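Local coordinates for arginine decarboxylase, A207R protein (Paramecium bursaria Chlorella virus 1, PDB 2NVA), which decarboxylates arginine to agmatine with the help of pyridoxal 5'-phosphate, on a TIM-barrel domain like that of eukaryotic ornithine decarboxylases, at residues A[102-113]-A[124-133]. Numbering follows the deposited sequence.
Sequences AKDQGVDIATFD and YHPNCKMILR
Strands 109-112 and 129-133 pair in parallel, Ile109 beside Lys129 through Phe112 beside Leu132, their short axes at 32°, in a ladder running from Lys129 N to Asp108 O (2.8 Å) up to Arg133 N to Phe112 O (2.9 Å). At the N-terminal ends of the strands His125, its CG anti to the backbone N (chi1 -163°), turns its ring toward the end of helix 96-105. His125 NE2 donates to Val107 O at 2.9 Å, almost straight (174°), with the oxygen in the ring plane. Lys103 CB lies over one face of this imidazole, 3.5 Å from its centroid, and Cys128 CB covers the other; the two faces and the in-plane bond together restrict the ring's tilt and rotation. Cys128 SG also reaches Ala110 CB (3.8 Å). On the face of the sheet toward helix 115-124, Leu132 CD1 sits over the Phe112 ring near its rim, while Met130 CB meets Phe112 CE2 at 3.7 Å. The other face carries Ile109 CG2 against Ile131 CD1 (3.7 Å). At the C-terminal end a water joins Thr111 OG1 to Arg133 NH1; the Arg133 side chain touches the bound cofactor-agmatine adduct and His176. Nearby Asp113 OD2 accepts from Gly150 N, while OD1 forms a salt bridge with Arg272 of the second subunit. The crossover strands thus pair directly, the His125 N-H ties together the turns after helices 96-105 and 115-124, and the strands' C-terminal ends border the active site.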
ATOM      1  N   ALA A 102       0.959  19.062 -19.431  1.00 12.95           N
ATOM      2  CA  ALA A 102       1.878  18.459 -20.399  1.00 12.74           C
ATOM      3  C   ALA A 102       2.067  19.342 -21.633  1.00 12.87           C
ATOM      4  O   ALA A 102       3.195  19.551 -22.090  1.00 13.04           O
ATOM      5  CB  ALA A 102       1.381  17.076 -20.816  1.00 12.79           C
ATOM      6  N   LYS A 103       0.958  19.847 -22.174  1.00 12.67           N
ATOM      7  CA  LYS A 103       1.008  20.711 -23.357  1.00 12.71           C
ATOM      8  C   LYS A 103       1.849  21.943 -23.057  1.00 12.58           C
ATOM      9  O   LYS A 103       2.696  22.343 -23.856  1.00 12.54           O
ATOM     10  CB  LYS A 103      -0.416  21.113 -23.800  1.00 12.82           C
ATOM     11  CG  LYS A 103      -0.463  21.953 -25.081  1.00 13.54           C
ATOM     12  CD  LYS A 103      -1.696  22.837 -25.117  1.00 15.33           C
ATOM     13  CE  LYS A 103      -1.809  23.662 -23.807  1.00 17.38           C
ATOM     14  NZ  LYS A 103      -2.513  24.976 -24.032  1.00 17.16           N
ATOM     15  N   ASP A 104       1.604  22.537 -21.892  1.00 12.86           N
ATOM     16  CA  ASP A 104       2.307  23.746 -21.507  1.00 12.88           C
ATOM     17  C   ASP A 104       3.803  23.522 -21.356  1.00 12.94           C
ATOM     18  O   ASP A 104       4.611  24.325 -21.829  1.00 12.34           O
ATOM     19  CB  ASP A 104       1.712  24.310 -20.227  1.00 13.12           C
ATOM     20  CG  ASP A 104       0.374  25.003 -20.466  1.00 15.05           C
ATOM     21  OD1 ASP A 104       0.147  25.514 -21.588  1.00 15.60           O
ATOM     22  OD2 ASP A 104      -0.454  25.059 -19.521  1.00 16.99           O
ATOM     23  N   GLN A 105       4.177  22.428 -20.706  1.00 12.23           N
ATOM     24  CA  GLN A 105       5.594  22.172 -20.441  1.00 12.42           C
ATOM     25  C   GLN A 105       6.353  21.673 -21.660  1.00 12.30           C
ATOM     26  O   GLN A 105       7.565  21.846 -21.746  1.00 12.88           O
ATOM     27  CB  GLN A 105       5.751  21.188 -19.279  1.00 12.51           C
ATOM     28  CG  GLN A 105       5.157  21.690 -17.966  1.00 13.49           C
ATOM     29  CD  GLN A 105       5.918  22.873 -17.413  1.00 14.81           C
ATOM     30  OE1 GLN A 105       7.143  22.817 -17.244  1.00 16.14           O
ATOM     31  NE2 GLN A 105       5.212  23.965 -17.153  1.00 15.20           N
ATOM     32  N   GLY A 106       5.657  21.041 -22.600  1.00 12.34           N
ATOM     33  CA  GLY A 106       6.348  20.483 -23.766  1.00 12.47           C
ATOM     34  C   GLY A 106       6.391  18.966 -23.812  1.00 12.01           C
ATOM     35  O   GLY A 106       7.141  18.382 -24.598  1.00 12.86           O
ATOM     36  N   VAL A 107       5.593  18.315 -22.974  1.00 11.86           N
ATOM     37  CA  VAL A 107       5.414  16.867 -23.080  1.00 11.87           C
ATOM     38  C   VAL A 107       4.324  16.613 -24.105  1.00 11.97           C
ATOM     39  O   VAL A 107       3.141  16.803 -23.811  1.00 12.28           O
ATOM     40  CB  VAL A 107       5.067  16.212 -21.700  1.00 11.36           C
ATOM     41  CG1 VAL A 107       4.854  14.697 -21.853  1.00 12.64           C
ATOM     42  CG2 VAL A 107       6.172  16.508 -20.713  1.00 11.89           C
ATOM     43  N   ASP A 108       4.726  16.198 -25.305  1.00 11.86           N
ATOM     44  CA  ASP A 108       3.806  16.153 -26.437  1.00 12.16           C
ATOM     45  C   ASP A 108       3.875  14.831 -27.201  1.00 12.05           C
ATOM     46  O   ASP A 108       3.658  14.781 -28.415  1.00 12.20           O
ATOM     47  CB  ASP A 108       4.052  17.349 -27.380  1.00 12.01           C
ATOM     48  CG  ASP A 108       5.475  17.408 -27.896  1.00 12.48           C
ATOM     49  OD1 ASP A 108       6.251  16.463 -27.602  1.00 12.23           O
ATOM     50  OD2 ASP A 108       5.827  18.407 -28.588  1.00 12.53           O
ATOM     51  N   ILE A 109       4.205  13.768 -26.473  1.00 12.16           N
ATOM     52  CA  ILE A 109       4.068  12.406 -26.967  1.00 11.95           C
ATOM     53  C   ILE A 109       3.337  11.646 -25.867  1.00 12.04           C
ATOM     54  O   ILE A 109       3.771  11.693 -24.714  1.00 12.24           O
ATOM     55  CB  ILE A 109       5.418  11.725 -27.223  1.00 11.88           C
ATOM     56  CG1 ILE A 109       6.277  12.566 -28.170  1.00 11.68           C
ATOM     57  CG2 ILE A 109       5.184  10.324 -27.792  1.00 11.88           C
ATOM     58  CD1 ILE A 109       7.682  12.023 -28.373  1.00 13.72           C
ATOM     59  N   ALA A 110       2.233  10.986 -26.214  1.00 11.88           N
ATOM     60  CA  ALA A 110       1.421  10.253 -25.224  1.00 11.68           C
ATOM     61  C   ALA A 110       0.725   9.057 -25.843  1.00 12.03           C
ATOM     62  O   ALA A 110       0.652   8.941 -27.067  1.00 11.37           O
ATOM     63  CB  ALA A 110       0.386  11.181 -24.560  1.00 12.14           C
ATOM     64  N   THR A 111       0.233   8.165 -24.986  1.00 11.81           N
ATOM     65  CA  THR A 111      -0.460   6.959 -25.434  1.00 12.18           C
ATOM     66  C   THR A 111      -1.979   7.095 -25.263  1.00 12.52           C
ATOM     67  O   THR A 111      -2.458   7.964 -24.526  1.00 12.27           O
ATOM     68  CB  THR A 111       0.031   5.689 -24.680  1.00 12.21           C
ATOM     69  OG1 THR A 111      -0.114   5.886 -23.271  1.00 12.37           O
ATOM     70  CG2 THR A 111       1.514   5.404 -24.997  1.00 12.67           C
ATOM     71  N   PHE A 112      -2.724   6.253 -25.984  1.00 11.74           N
ATOM     72  CA  PHE A 112      -4.183   6.167 -25.822  1.00 12.22           C
ATOM     73  C   PHE A 112      -4.664   4.773 -26.188  1.00 12.42           C
ATOM     74  O   PHE A 112      -3.956   4.018 -26.873  1.00 12.68           O
ATOM     75  CB  PHE A 112      -4.915   7.209 -26.685  1.00 12.24           C
ATOM     76  CG  PHE A 112      -4.897   6.900 -28.157  1.00 12.72           C
ATOM     77  CD1 PHE A 112      -6.032   6.406 -28.798  1.00 12.84           C
ATOM     78  CD2 PHE A 112      -3.738   7.100 -28.904  1.00 12.86           C
ATOM     79  CE1 PHE A 112      -6.026   6.114 -30.165  1.00 12.84           C
ATOM     80  CE2 PHE A 112      -3.718   6.800 -30.273  1.00 13.25           C
ATOM     81  CZ  PHE A 112      -4.866   6.313 -30.903  1.00 13.34           C
ATOM     82  N   ASP A 113      -5.868   4.446 -25.725  1.00 12.73           N
ATOM     83  CA  ASP A 113      -6.529   3.197 -26.095  1.00 12.79           C
ATOM     84  C   ASP A 113      -8.057   3.333 -26.159  1.00 13.03           C
ATOM     85  O   ASP A 113      -8.765   2.328 -26.199  1.00 12.74           O
ATOM     86  CB  ASP A 113      -6.111   2.042 -25.166  1.00 13.08           C
ATOM     87  CG  ASP A 113      -6.500   2.275 -23.685  1.00 13.92           C
ATOM     88  OD1 ASP A 113      -7.438   3.070 -23.396  1.00 12.91           O
ATOM     89  OD2 ASP A 113      -5.851   1.644 -22.816  1.00 12.74           O
ATOM     90  N   TYR A 124      -7.819  19.571 -25.544  1.00 12.74           N
ATOM     91  CA  TYR A 124      -6.853  20.121 -24.576  1.00 12.75           C
ATOM     92  C   TYR A 124      -5.376  20.051 -24.947  1.00 12.53           C
ATOM     93  O   TYR A 124      -4.561  20.786 -24.383  1.00 13.00           O
ATOM     94  CB  TYR A 124      -7.044  19.462 -23.200  1.00 12.66           C
ATOM     95  CG  TYR A 124      -8.405  19.730 -22.654  1.00 13.19           C
ATOM     96  CD1 TYR A 124      -8.734  20.994 -22.155  1.00 14.02           C
ATOM     97  CD2 TYR A 124      -9.390  18.745 -22.681  1.00 13.47           C
ATOM     98  CE1 TYR A 124     -10.005  21.274 -21.676  1.00 14.57           C
ATOM     99  CE2 TYR A 124     -10.668  19.005 -22.193  1.00 14.72           C
ATOM    100  CZ  TYR A 124     -10.967  20.279 -21.698  1.00 15.37           C
ATOM    101  OH  TYR A 124     -12.224  20.555 -21.217  1.00 14.57           O
ATOM    102  N   HIS A 125      -5.032  19.165 -25.867  1.00 12.34           N
ATOM    103  CA  HIS A 125      -3.642  19.004 -26.276  1.00 12.37           C
ATOM    104  C   HIS A 125      -3.636  18.547 -27.742  1.00 12.38           C
ATOM    105  O   HIS A 125      -3.107  17.483 -28.061  1.00 13.14           O
ATOM    106  CB  HIS A 125      -2.966  17.972 -25.351  1.00 11.92           C
ATOM    107  CG  HIS A 125      -1.470  17.999 -25.379  1.00 12.10           C
ATOM    108  ND1 HIS A 125      -0.748  18.712 -26.314  1.00 12.30           N
ATOM    109  CD2 HIS A 125      -0.557  17.347 -24.615  1.00 12.68           C
ATOM    110  CE1 HIS A 125       0.547  18.520 -26.109  1.00 13.93           C
ATOM    111  NE2 HIS A 125       0.690  17.702 -25.080  1.00 13.48           N
ATOM    112  N   PRO A 126      -4.250  19.346 -28.641  1.00 12.71           N
ATOM    113  CA  PRO A 126      -4.550  18.909 -30.013  1.00 12.96           C
ATOM    114  C   PRO A 126      -3.360  18.499 -30.891  1.00 12.90           C
ATOM    115  O   PRO A 126      -3.548  17.757 -31.852  1.00 13.16           O
ATOM    116  CB  PRO A 126      -5.266  20.132 -30.628  1.00 13.25           C
ATOM    117  CG  PRO A 126      -4.903  21.264 -29.781  1.00 13.06           C
ATOM    118  CD  PRO A 126      -4.733  20.717 -28.398  1.00 12.61           C
ATOM    119  N   ASN A 127      -2.164  18.983 -30.578  1.00 13.05           N
ATOM    120  CA  ASN A 127      -0.979  18.624 -31.346  1.00 13.18           C
ATOM    121  C   ASN A 127      -0.072  17.596 -30.663  1.00 13.23           C
ATOM    122  O   ASN A 127       1.045  17.363 -31.100  1.00 13.80           O
ATOM    123  CB  ASN A 127      -0.190  19.877 -31.727  1.00 13.61           C
ATOM    124  CG  ASN A 127      -0.964  20.782 -32.661  1.00 14.98           C
ATOM    125  OD1 ASN A 127      -1.661  20.309 -33.569  1.00 15.30           O
ATOM    126  ND2 ASN A 127      -0.858  22.089 -32.447  1.00 15.41           N
ATOM    127  N   CYS A 128      -0.564  16.983 -29.594  1.00 12.96           N
ATOM    128  CA  CYS A 128       0.160  15.898 -28.954  1.00 12.51           C
ATOM    129  C   CYS A 128       0.301  14.746 -29.951  1.00 12.75           C
ATOM    130  O   CYS A 128      -0.677  14.376 -30.620  1.00 13.16           O
ATOM    131  CB  CYS A 128      -0.583  15.445 -27.700  1.00 12.89           C
ATOM    132  SG  CYS A 128       0.356  14.286 -26.676  1.00 13.11           S
ATOM    133  N   LYS A 129       1.511  14.217 -30.088  1.00 11.99           N
ATOM    134  CA  LYS A 129       1.732  13.074 -30.965  1.00 12.48           C
ATOM    135  C   LYS A 129       1.330  11.812 -30.219  1.00 12.61           C
ATOM    136  O   LYS A 129       1.834  11.552 -29.128  1.00 13.00           O
ATOM    137  CB  LYS A 129       3.183  13.013 -31.428  1.00 12.49           C
ATOM    138  CG  LYS A 129       3.633  14.314 -32.114  1.00 13.58           C
ATOM    139  CD  LYS A 129       5.004  14.158 -32.771  1.00 15.23           C
ATOM    140  CE  LYS A 129       5.590  15.523 -33.171  1.00 17.04           C
ATOM    141  NZ  LYS A 129       4.704  16.255 -34.140  1.00 17.91           N
ATOM    142  N   MET A 130       0.440  11.029 -30.825  1.00 12.70           N
ATOM    143  CA  MET A 130      -0.202   9.918 -30.127  1.00 12.34           C
ATOM    144  C   MET A 130       0.321   8.549 -30.514  1.00 12.25           C
ATOM    145  O   MET A 130       0.619   8.294 -31.678  1.00 12.62           O
ATOM    146  CB  MET A 130      -1.723   9.969 -30.306  1.00 12.47           C
ATOM    147  CG  MET A 130      -2.372  11.254 -29.774  1.00 12.19           C
ATOM    148  SD  MET A 130      -1.943  11.671 -28.055  1.00 12.96           S
ATOM    149  CE  MET A 130      -2.765  10.342 -27.171  1.00 11.80           C
ATOM    150  N   ILE A 131       0.422   7.676 -29.510  1.00 12.09           N
ATOM    151  CA  ILE A 131       0.848   6.299 -29.708  1.00 12.05           C
ATOM    152  C   ILE A 131      -0.299   5.392 -29.280  1.00 11.51           C
ATOM    153  O   ILE A 131      -0.742   5.447 -28.141  1.00 11.75           O
ATOM    154  CB  ILE A 131       2.148   5.967 -28.908  1.00 12.35           C
ATOM    155  CG1 ILE A 131       3.330   6.778 -29.445  1.00 13.38           C
ATOM    156  CG2 ILE A 131       2.464   4.484 -28.974  1.00 12.08           C
ATOM    157  CD1 ILE A 131       4.589   6.710 -28.559  1.00 13.78           C
ATOM    158  N   LEU A 132      -0.782   4.572 -30.206  1.00 11.52           N
ATOM    159  CA  LEU A 132      -1.873   3.673 -29.873  1.00 11.78           C
ATOM    160  C   LEU A 132      -1.329   2.469 -29.111  1.00 11.84           C
ATOM    161  O   LEU A 132      -0.499   1.731 -29.629  1.00 12.16           O
ATOM    162  CB  LEU A 132      -2.639   3.231 -31.130  1.00 12.07           C
ATOM    163  CG  LEU A 132      -3.685   2.122 -30.930  1.00 12.30           C
ATOM    164  CD1 LEU A 132      -4.844   2.559 -30.036  1.00 13.54           C
ATOM    165  CD2 LEU A 132      -4.194   1.603 -32.277  1.00 13.27           C
ATOM    166  N   ARG A 133      -1.817   2.280 -27.891  1.00 11.86           N
ATOM    167  CA  ARG A 133      -1.454   1.107 -27.111  1.00 12.22           C
ATOM    168  C   ARG A 133      -2.415  -0.038 -27.421  1.00 12.45           C
ATOM    169  O   ARG A 133      -3.632   0.109 -27.279  1.00 12.70           O
ATOM    170  CB  ARG A 133      -1.462   1.404 -25.610  1.00 12.06           C
ATOM    171  CG  ARG A 133      -1.066   0.195 -24.776  1.00 12.64           C
ATOM    172  CD  ARG A 133      -0.844   0.572 -23.326  1.00 12.22           C
ATOM    173  NE  ARG A 133      -0.715  -0.608 -22.477  1.00 13.01           N
ATOM    174  CZ  ARG A 133      -0.513  -0.549 -21.163  1.00 12.37           C
ATOM    175  NH1 ARG A 133      -0.433   0.630 -20.557  1.00 12.53           N
ATOM    176  NH2 ARG A 133      -0.398  -1.666 -20.450  1.00 12.91           N
TER
HETATM  177  O   HOH W   1      -5.163  23.238 -23.294  1.00 16.88           O
HETATM  178  O   HOH W   2       0.677   3.352 -21.958  1.00 12.71           O